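Local coordinates for protein glutamate--tRNA ligase (Elizabethkingia anophelis, PDB 6B1Z) that probably charges tRNA(Glu) with glutamate in an ATP-dependent reaction, as expected of a class I glutamyl-tRNA synthetase, at residues Y90-R95 with F212-D217. Residues are numbered along the deposited sequence; the frame is centred on the assembly and turned at random.
Sequences YRQSER and FANIID. With FMT (formic acid), chain N.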
loop_
_atom_site.group_PDB
_atom_site.type_symbol
_atom_site.label_atom_id
_atom_site.label_comp_id
_atom_site.label_asym_id
_atom_site.label_seq_id
_atom_site.Cartn_x
_atom_site.Cartn_y
_atom_site.Cartn_z
ATOM N N TYR A 90 8.420 -0.631 -22.732
ATOM C CA TYR A 90 8.389 -0.225 -21.333
ATOM C C TYR A 90 8.703 -1.378 -20.391
ATOM O O TYR A 90 8.506 -1.239 -19.181
ATOM C CB TYR A 90 7.030 0.417 -20.993
ATOM C CG TYR A 90 6.880 1.751 -21.690
ATOM C CD1 TYR A 90 7.430 2.901 -21.140
ATOM C CD2 TYR A 90 6.227 1.845 -22.930
ATOM C CE1 TYR A 90 7.335 4.125 -21.795
ATOM C CE2 TYR A 90 6.127 3.065 -23.594
ATOM C CZ TYR A 90 6.670 4.198 -23.014
ATOM O OH TYR A 90 6.585 5.406 -23.657
ATOM N N ARG A 91 9.196 -2.501 -20.911
ATOM C CA ARG A 91 9.817 -3.547 -20.096
ATOM C C ARG A 91 11.307 -3.568 -20.388
ATOM O O ARG A 91 11.715 -3.629 -21.552
ATOM C CB ARG A 91 9.234 -4.928 -20.385
ATOM C CG ARG A 91 7.757 -5.057 -20.176
ATOM C CD ARG A 91 7.354 -6.494 -20.417
ATOM N NE ARG A 91 5.920 -6.701 -20.216
ATOM C CZ ARG A 91 5.106 -7.200 -21.135
ATOM N NH1 ARG A 91 5.582 -7.570 -22.322
ATOM N NH2 ARG A 91 3.806 -7.367 -20.869
ATOM N N GLN A 92 12.119 -3.525 -19.331
ATOM C CA GLN A 92 13.564 -3.441 -19.533
ATOM C C GLN A 92 14.129 -4.706 -20.172
ATOM O O GLN A 92 15.136 -4.632 -20.900
ATOM C CB GLN A 92 14.239 -3.130 -18.197
ATOM C CG GLN A 92 13.912 -1.710 -17.721
ATOM C CD GLN A 92 14.740 -1.271 -16.536
ATOM O OE1 GLN A 92 14.864 -1.990 -15.548
ATOM N NE2 GLN A 92 15.286 -0.072 -16.621
ATOM N N SER A 93 13.494 -5.866 -19.952
ATOM C CA SER A 93 13.957 -7.101 -20.590
ATOM C C SER A 93 13.905 -7.024 -22.113
ATOM O O SER A 93 14.552 -7.832 -22.790
ATOM C CB SER A 93 13.136 -8.304 -20.117
ATOM O OG SER A 93 11.773 -8.214 -20.512
ATOM N N GLU A 94 13.168 -6.062 -22.662
ATOM C CA GLU A 94 12.958 -5.944 -24.093
ATOM C C GLU A 94 13.799 -4.841 -24.720
ATOM O O GLU A 94 13.597 -4.514 -25.899
ATOM C CB GLU A 94 11.469 -5.715 -24.359
ATOM C CG GLU A 94 10.637 -6.919 -23.930
ATOM C CD GLU A 94 9.146 -6.663 -23.981
ATOM O OE1 GLU A 94 8.761 -5.556 -24.400
ATOM O OE2 GLU A 94 8.367 -7.565 -23.595
ATOM N N ARG A 95 14.780 -4.306 -23.987
ATOM C CA ARG A 95 15.538 -3.139 -24.423
ATOM C C ARG A 95 17.023 -3.433 -24.615
ATOM O O ARG A 95 17.849 -2.516 -24.539
ATOM C CB ARG A 95 15.345 -1.987 -23.435
ATOM C CG ARG A 95 13.867 -1.530 -23.327
ATOM C CD ARG A 95 13.656 -0.486 -22.244
ATOM N NE ARG A 95 14.312 0.797 -22.512
ATOM C CZ ARG A 95 13.802 1.772 -23.256
ATOM N NH1 ARG A 95 12.641 1.612 -23.903
ATOM N NH2 ARG A 95 14.489 2.896 -23.396
ATOM N N PHE A 212 22.535 0.854 -14.057
ATOM C CA PHE A 212 22.846 1.320 -15.408
ATOM C C PHE A 212 21.588 1.368 -16.275
ATOM O O PHE A 212 21.379 2.343 -17.004
ATOM C CB PHE A 212 23.904 0.397 -16.009
ATOM C CG PHE A 212 24.612 0.934 -17.246
ATOM C CD1 PHE A 212 24.862 2.291 -17.424
ATOM C CD2 PHE A 212 25.053 0.043 -18.214
ATOM C CE1 PHE A 212 25.545 2.749 -18.566
ATOM C CE2 PHE A 212 25.732 0.486 -19.361
ATOM C CZ PHE A 212 25.979 1.838 -19.531
ATOM N N ALA A 213 20.748 0.329 -16.193
ATOM C CA ALA A 213 19.496 0.322 -16.952
ATOM C C ALA A 213 18.638 1.537 -16.621
ATOM O O ALA A 213 18.036 2.143 -17.521
ATOM C CB ALA A 213 18.713 -0.965 -16.683
ATOM N N ASN A 214 18.574 1.922 -15.340
ATOM C CA ASN A 214 17.685 3.015 -14.981
ATOM C C ASN A 214 18.211 4.363 -15.456
ATOM O O ASN A 214 17.418 5.206 -15.885
ATOM C CB ASN A 214 17.411 3.026 -13.478
ATOM C CG ASN A 214 16.385 1.999 -13.077
ATOM O OD1 ASN A 214 15.591 1.550 -13.910
ATOM N ND2 ASN A 214 16.388 1.612 -11.811
ATOM N N ILE A 215 19.535 4.598 -15.421
ATOM C CA ILE A 215 19.981 5.899 -15.917
ATOM C C ILE A 215 19.846 5.956 -17.443
ATOM O O ILE A 215 19.495 7.002 -17.998
ATOM C CB ILE A 215 21.405 6.269 -15.425
ATOM C CG1 ILE A 215 22.499 5.396 -16.039
ATOM C CG2 ILE A 215 21.465 6.283 -13.885
ATOM C CD1 ILE A 215 23.232 6.093 -17.190
ATOM N N ILE A 216 20.096 4.837 -18.141
ATOM C CA ILE A 216 19.887 4.794 -19.592
ATOM C C ILE A 216 18.430 5.086 -19.917
ATOM O O ILE A 216 18.116 5.919 -20.780
ATOM C CB ILE A 216 20.307 3.427 -20.162
ATOM C CG1 ILE A 216 21.842 3.278 -20.148
ATOM C CG2 ILE A 216 19.716 3.215 -21.590
ATOM C CD1 ILE A 216 22.308 1.851 -20.341
ATOM N N ASP A 217 17.520 4.419 -19.213
ATOM C CA ASP A 217 16.115 4.568 -19.576
ATOM C C ASP A 217 15.514 5.878 -19.090
ATOM O O ASP A 217 14.600 6.399 -19.738
ATOM C CB ASP A 217 15.304 3.383 -19.055
ATOM C CG ASP A 217 15.603 2.087 -19.811
ATOM O OD1 ASP A 217 16.164 2.141 -20.936
ATOM O OD2 ASP A 217 15.259 1.014 -19.282
HETATM C C FMT N . 14.385 -1.362 -9.386
HETATM O O1 FMT N . 14.183 -2.564 -9.565
HETATM O O2 FMT N . 14.525 -0.540 -10.291
#
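Q92 and D217 meet inside the catalytic domain of this class I synthetase, a member of the HUP superfamily with its Rossmann-like fold, and show how a loop can be held to a helix largely through polar side chains. The loop 90-95 runs into helix 96-106, with R95 at its N-cap position; the partner is helix 210-220. Q92 reaches across and stretches out straight past CG (chi2 -170°), which carries the amide between two helix residues one turn apart. Its NE2 donates to D217 OD2 at 2.9 Å, a fairly straight bond close to the amide plane that arrives on the anti side of the carboxylate. The same nitrogen donates to N214 OD1 at 3.2 Å, tilted from the amide plane and more bent, while the two side chains cross at about a right angle. With both bonds made, the rotation of the Q92 amide is largely settled, and the methyl CB of A213 lies over one face of that amide, 3.5 Å from Q92 NE2.

R95 takes the other carboxylate oxygen. The bend at chi3 (66°) turns NE toward D217, the two side chains running antiparallel; the guanidinium and carboxylate planes are 85° apart. D217 thus has each oxygen engaged by a different loop residue, and Y99 of helix 96-106 adds a hydrogen bond to OD2. R95 NH1 turns back to the carbonyls of Y87 and P89, and R49 donates to N214 OD1. The R95 guanidinium beside D217 would favour the ionised carboxylate. N214 ND2 also holds a formate, probably from the crystallisation liquor, 3.2 Å from O2. The salt bridge itself is made from above the carboxylate plane: R95 NE lies 2.8 Å from D217 OD1, with NH2 adding a weak second bond to that oxygen.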